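Local atomic coordinates of PKS_KS domain-containing protein (Photorhabdus luminescens subsp. laumondii, PDB entry 6SMO), a protein that probably catalyses carbon-chain extension by Claisen condensation on acyl-carrier-protein substrates, as beta-ketoacyl synthases do, and here holds a pentaoxo-dodecanal chain in its pocket. Residues Ala193-Leu198 with Lys423-Phe428; Ser330-Ser335 with Ile341-Ala346. One frame throughout, in Å; residues are numbered along the deposited sequence.

In the fold
Both contacts are buried, interaction 1 about 7 Å and interaction 2 about 14 Å from the centre of the chain to their own centres. They lie on successive layers of a thiolase-like fold: interaction 1 sets an inner helix against strand 420-427, while interaction 2 ties the loop after strand 326-330 to helix 337-350, behind the same sheet. The two strands are parallel neighbours, joined by backbone bonds of Leu424 with Ser330, and Leu424 also packs on Glu343. The chemistry changes from layer to layer. Across 193-198 and 423-428 no hydrogen bond forms, only packing of one leucine; across 330-335 and 341-346 one carboxylate takes two backbone N-H groups.

Interaction 1: Ala193-Leu198 with Lys423-Phe428; sequences AGLDAL and KLSSGF. With LKZ (3,5,7,9,11-pentakis(oxidanylidene)dodecanal), chain H.
A single leucine, Leu195, makes the whole contact with strand 420-427, and what it meets there is largely polar: Ser425, the backbone oxygen of Lys423 and the inner part of the lysine side chain. No hydrogen bond crosses. CG of Leu195 stands anti to its carbonyl carbon (chi1 -69°), which carries the isobutyl group toward the strand. Its CD1 methyl lies against Ser425, nearest the serine OG, and 3.5 Å from Lys423 O. The other methyl, CD2, lies 3.9 Å from Lys423 CG. The lysine chain bends at chi2 and chi4 and runs forward along its own strand, bringing NZ to 3.1 Å from Ser425 OG in a hydrogen bond. That hydroxyl also bonds to Asn375, so the serine hydroxyl next to the leucine takes part in two hydrogen bonds, and the lysine has a further, long and weak ion pair with Glu378.

Further along, Gly427 and Phe428 line the ligand pocket. The N-H of Phe428 gives a fairly straight hydrogen bond (159°) to O23 of the bound polyketide-like chain, with 2.6 Å between N and O23. One face of the phenyl ring meets the ligand, whose C3 lies 3.6 Å from the ring plane, offset toward the rim. Phe428 also packs on Phe134 of the partner Ketoacyl_synth_N chain.

The helix that bears Leu195 starts just after Cys191, a pocket residue that probably corresponds to the acylated cysteine of beta-ketoacyl synthases. Leu195 and Lys423 both pack against Ile435 of strand 431-438 and against helix 372-388, while Leu424 faces the other way, onto helices 306-319 and 337-350.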
loop_
_atom_site.group_PDB
_atom_site.type_symbol
_atom_site.label_atom_id
_atom_site.label_comp_id
_atom_site.label_asym_id
_atom_site.label_seq_id
_atom_site.Cartn_x
_atom_site.Cartn_y
_atom_site.Cartn_z
ATOM N N ALA B 193 -3.495 0.354 -4.865
ATOM C CA ALA B 193 -4.162 -0.275 -3.699
ATOM C C ALA B 193 -5.629 -0.593 -4.015
ATOM O O ALA B 193 -6.091 -1.676 -3.605
ATOM C CB ALA B 193 -4.041 0.637 -2.503
ATOM N N GLY B 194 -6.326 0.314 -4.707
ATOM C CA GLY B 194 -7.743 0.159 -5.093
ATOM C C GLY B 194 -7.996 -1.142 -5.837
ATOM O O GLY B 194 -8.858 -1.916 -5.380
ATOM N N LEU B 195 -7.269 -1.378 -6.936
ATOM C CA LEU B 195 -7.399 -2.600 -7.781
ATOM C C LEU B 195 -6.843 -3.816 -7.032
ATOM O O LEU B 195 -7.359 -4.926 -7.263
ATOM C CB LEU B 195 -6.654 -2.411 -9.108
ATOM C CG LEU B 195 -7.240 -1.400 -10.094
ATOM C CD1 LEU B 195 -6.688 -1.651 -11.487
ATOM C CD2 LEU B 195 -8.762 -1.443 -10.123
ATOM N N ASP B 196 -5.820 -3.621 -6.196
ATOM C CA ASP B 196 -5.172 -4.704 -5.407
ATOM C C ASP B 196 -6.167 -5.239 -4.368
ATOM O O ASP B 196 -6.151 -6.462 -4.119
ATOM C CB ASP B 196 -3.866 -4.222 -4.770
ATOM C CG ASP B 196 -2.756 -3.952 -5.773
ATOM O OD1 ASP B 196 -2.975 -4.198 -6.976
ATOM O OD2 ASP B 196 -1.677 -3.503 -5.343
ATOM N N ALA B 197 -7.000 -4.362 -3.797
ATOM C CA ALA B 197 -8.096 -4.712 -2.861
ATOM C C ALA B 197 -9.162 -5.529 -3.600
ATOM O O ALA B 197 -9.642 -6.528 -3.030
ATOM C CB ALA B 197 -8.680 -3.462 -2.251
ATOM N N LEU B 198 -9.517 -5.113 -4.821
ATOM C CA LEU B 198 -10.448 -5.845 -5.722
ATOM C C LEU B 198 -9.813 -7.180 -6.131
ATOM O O LEU B 198 -10.552 -8.180 -6.223
ATOM C CB LEU B 198 -10.758 -4.980 -6.949
ATOM C CG LEU B 198 -11.596 -3.730 -6.684
ATOM C CD1 LEU B 198 -11.521 -2.766 -7.859
ATOM C CD2 LEU B 198 -13.043 -4.094 -6.390
ATOM N N LYS B 423 -8.904 -2.237 -17.233
ATOM C CA LYS B 423 -8.820 -1.165 -16.205
ATOM C C LYS B 423 -7.375 -1.077 -15.709
ATOM O O LYS B 423 -6.972 -1.946 -14.914
ATOM C CB LYS B 423 -9.800 -1.457 -15.065
ATOM C CG LYS B 423 -9.676 -0.563 -13.837
ATOM C CD LYS B 423 -10.092 0.871 -14.080
ATOM C CE LYS B 423 -9.520 1.832 -13.061
ATOM N NZ LYS B 423 -8.108 2.173 -13.354
ATOM N N LEU B 424 -6.637 -0.063 -16.169
ATOM C CA LEU B 424 -5.191 0.136 -15.881
ATOM C C LEU B 424 -5.046 1.073 -14.676
ATOM O O LEU B 424 -5.732 2.114 -14.655
ATOM C CB LEU B 424 -4.507 0.718 -17.122
ATOM C CG LEU B 424 -4.195 -0.267 -18.251
ATOM C CD1 LEU B 424 -5.371 -1.187 -18.545
ATOM C CD2 LEU B 424 -3.784 0.478 -19.512
ATOM N N SER B 425 -4.194 0.704 -13.713
ATOM C CA SER B 425 -3.835 1.526 -12.527
ATOM C C SER B 425 -2.315 1.526 -12.332
ATOM O O SER B 425 -1.674 0.504 -12.645
ATOM C CB SER B 425 -4.547 1.049 -11.288
ATOM O OG SER B 425 -5.931 1.362 -11.350
ATOM N N SER B 426 -1.776 2.640 -11.830
ATOM C CA SER B 426 -0.331 2.869 -11.573
ATOM C C SER B 426 -0.168 3.689 -10.289
ATOM O O SER B 426 -1.028 4.552 -10.027
ATOM C CB SER B 426 0.329 3.549 -12.744
ATOM O OG SER B 426 0.363 2.692 -13.876
ATOM N N GLY B 427 0.896 3.419 -9.542
ATOM C CA GLY B 427 1.207 4.154 -8.307
ATOM C C GLY B 427 2.703 4.200 -8.079
ATOM O O GLY B 427 3.446 3.732 -8.947
ATOM N N PHE B 428 3.120 4.695 -6.909
ATOM C CA PHE B 428 4.549 4.786 -6.513
ATOM C C PHE B 428 5.087 3.394 -6.177
ATOM O O PHE B 428 4.279 2.520 -5.864
ATOM C CB PHE B 428 4.764 5.813 -5.402
ATOM C CG PHE B 428 4.625 7.242 -5.851
ATOM C CD1 PHE B 428 4.571 7.555 -7.194
ATOM C CD2 PHE B 428 4.567 8.271 -4.934
ATOM C CE1 PHE B 428 4.448 8.866 -7.611
ATOM C CE2 PHE B 428 4.445 9.583 -5.350
ATOM C CZ PHE B 428 4.384 9.877 -6.687
HETATM C C4 LKZ H . 2.384 11.819 0.683
HETATM C C5 LKZ H . 2.578 10.325 0.738
HETATM C C6 LKZ H . 1.396 9.447 0.315
HETATM C C7 LKZ H . 1.738 8.769 -0.994
HETATM C C8 LKZ H . 0.761 7.758 -1.605
HETATM C C10 LKZ H . 0.588 7.685 -6.830
HETATM C C22 LKZ H . 2.065 12.298 2.085
HETATM C C11 LKZ H . -0.883 7.976 -6.669
HETATM O O19 LKZ H . -1.381 9.032 -7.014
HETATM C C3 LKZ H . 0.991 7.128 -5.478
HETATM O O23 LKZ H . 1.556 6.051 -5.397
HETATM C C2 LKZ H . 0.540 7.905 -4.234
HETATM C C9 LKZ H . 1.294 7.411 -2.998
HETATM O O20 LKZ H . 2.352 6.821 -3.104
HETATM O O21 LKZ H . 2.757 9.071 -1.575
HETATM O O22 LKZ H . 3.634 9.860 1.135
HETATM O O24 LKZ H . 2.922 12.741 2.836
HETATM C C23 LKZ H . 0.610 12.198 2.501
#

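Interaction 2: Ser330-Ser335 with Ile341-Ala346; sequences SAHGSS and INESNA
Ala331 turns its CB toward the carboxylate of Glu343, 3.9 Å from OE2, and also packs on Ile360 of strand 360-361. At His332 the backbone takes over. Its N-H gives a hydrogen bond to Glu343 OE2, 2.8 Å from N, and its CB lies beside the same oxygen. With CG anti to the backbone N (chi1 -179°), the imidazole leaves the carboxylate and extends toward the ligand pocket, where it meets the ring of His369 with planes at about 80°. The carbonyl of His332 accepts a hydrogen bond from Lys364.

The His-Gly pair belongs to the loop between strand 326-330 and helix 337-350, which in beta-ketoacyl synthases of this family presents the first of two active-site histidines; His332 is probably that residue. Gly333 follows with a positive phi, and its N-H reaches Glu343 OE1 at 2.9 Å from N in a nearly straight bond (169°). Each carboxylate oxygen uses the lone pair on the side of the other, so the flat group accepts two successive backbone N-H groups in a bidentate arrangement. Glu343 delivers it from the helix through a chain extended beyond CG, and the double grip fixes the rotation of the carboxylate and ties the backbone at His332-Gly333 to the helix. The carbonyl of Gly333 is in turn bonded by Ser362. Ser334 then packs on His369, its N weakly bonded to Asn339 in the first turn of the helix. At Ser335 the hydroxyl bonds to the backbone N of Cys249.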
loop_
_atom_site.group_PDB
_atom_site.type_symbol
_atom_site.label_atom_id
_atom_site.label_comp_id
_atom_site.label_asym_id
_atom_site.label_seq_id
_atom_site.Cartn_x
_atom_site.Cartn_y
_atom_site.Cartn_z
ATOM N N SER B 330 -10.467 1.479 -19.534
ATOM C CA SER B 330 -10.551 2.544 -18.499
ATOM C C SER B 330 -9.144 2.824 -17.960
ATOM O O SER B 330 -8.784 2.252 -16.915
ATOM C CB SER B 330 -11.500 2.161 -17.391
ATOM O OG SER B 330 -11.499 3.141 -16.362
ATOM N N ALA B 331 -8.373 3.666 -18.655
ATOM C CA ALA B 331 -6.949 3.941 -18.354
ATOM C C ALA B 331 -6.832 4.748 -17.056
ATOM O O ALA B 331 -7.815 5.417 -16.676
ATOM C CB ALA B 331 -6.295 4.662 -19.506
ATOM N N HIS B 332 -5.638 4.704 -16.461
ATOM C CA HIS B 332 -5.300 5.428 -15.212
ATOM C C HIS B 332 -5.408 6.930 -15.469
ATOM O O HIS B 332 -6.076 7.592 -14.676
ATOM C CB HIS B 332 -3.893 5.001 -14.787
ATOM C CG HIS B 332 -3.401 5.620 -13.530
ATOM N ND1 HIS B 332 -3.748 5.145 -12.304
ATOM C CD2 HIS B 332 -2.572 6.654 -13.314
ATOM C CE1 HIS B 332 -3.169 5.870 -11.379
ATOM N NE2 HIS B 332 -2.446 6.799 -11.972
ATOM N N GLY B 333 -4.803 7.412 -16.561
ATOM C CA GLY B 333 -4.915 8.807 -17.036
ATOM C C GLY B 333 -4.727 9.896 -15.994
ATOM O O GLY B 333 -5.661 10.678 -15.842
ATOM N N SER B 334 -3.600 9.942 -15.285
ATOM C CA SER B 334 -3.370 10.982 -14.242
ATOM C C SER B 334 -3.220 12.407 -14.809
ATOM O O SER B 334 -3.394 13.363 -14.043
ATOM C CB SER B 334 -2.245 10.616 -13.321
ATOM O OG SER B 334 -1.072 10.322 -14.045
ATOM N N SER B 335 -2.832 12.536 -16.075
ATOM C CA SER B 335 -2.597 13.834 -16.766
ATOM C C SER B 335 -1.213 14.386 -16.397
ATOM O O SER B 335 -1.053 15.622 -16.389
ATOM C CB SER B 335 -3.696 14.832 -16.473
ATOM O OG SER B 335 -3.556 15.991 -17.282
ATOM N N ILE B 341 1.842 8.839 -21.683
ATOM C CA ILE B 341 2.707 8.276 -22.765
ATOM C C ILE B 341 2.995 6.801 -22.448
ATOM O O ILE B 341 3.010 5.990 -23.397
ATOM C CB ILE B 341 3.996 9.107 -22.959
ATOM C CG1 ILE B 341 4.742 8.699 -24.234
ATOM C CG2 ILE B 341 4.904 9.039 -21.736
ATOM C CD1 ILE B 341 5.753 9.719 -24.714
ATOM N N ASN B 342 3.190 6.472 -21.165
ATOM C CA ASN B 342 3.512 5.105 -20.667
ATOM C C ASN B 342 2.361 4.151 -21.011
ATOM O O ASN B 342 2.645 3.048 -21.520
ATOM C CB ASN B 342 3.814 5.111 -19.165
ATOM C CG ASN B 342 4.013 3.729 -18.579
ATOM O OD1 ASN B 342 3.048 3.030 -18.280
ATOM N ND2 ASN B 342 5.262 3.334 -18.387
ATOM N N GLU B 343 1.119 4.566 -20.741
ATOM C CA GLU B 343 -0.108 3.744 -20.935
ATOM C C GLU B 343 -0.411 3.589 -22.430
ATOM O O GLU B 343 -0.801 2.477 -22.835
ATOM C CB GLU B 343 -1.298 4.373 -20.208
ATOM C CG GLU B 343 -1.233 4.216 -18.701
ATOM C CD GLU B 343 -2.517 4.593 -17.985
ATOM O OE1 GLU B 343 -2.862 5.793 -17.983
ATOM O OE2 GLU B 343 -3.178 3.686 -17.444
ATOM N N SER B 344 -0.260 4.665 -23.210
ATOM C CA SER B 344 -0.510 4.693 -24.675
ATOM C C SER B 344 0.395 3.672 -25.374
ATOM O O SER B 344 -0.128 2.871 -26.174
ATOM C CB SER B 344 -0.316 6.078 -25.237
ATOM O OG SER B 344 -1.250 6.984 -24.669
ATOM N N ASN B 345 1.696 3.697 -25.064
ATOM C CA ASN B 345 2.721 2.787 -25.646
ATOM C C ASN B 345 2.504 1.358 -25.126
ATOM O O ASN B 345 2.817 0.413 -25.877
ATOM C CB ASN B 345 4.144 3.276 -25.359
ATOM C CG ASN B 345 4.507 4.532 -26.124
ATOM O OD1 ASN B 345 4.051 4.739 -27.248
ATOM N ND2 ASN B 345 5.334 5.375 -25.528
ATOM N N ALA B 346 1.997 1.206 -23.898
ATOM C CA ALA B 346 1.690 -0.100 -23.265
ATOM C C ALA B 346 0.555 -0.793 -24.030
ATOM O O ALA B 346 0.703 -1.991 -24.345
ATOM C CB ALA B 346 1.342 0.085 -21.809
#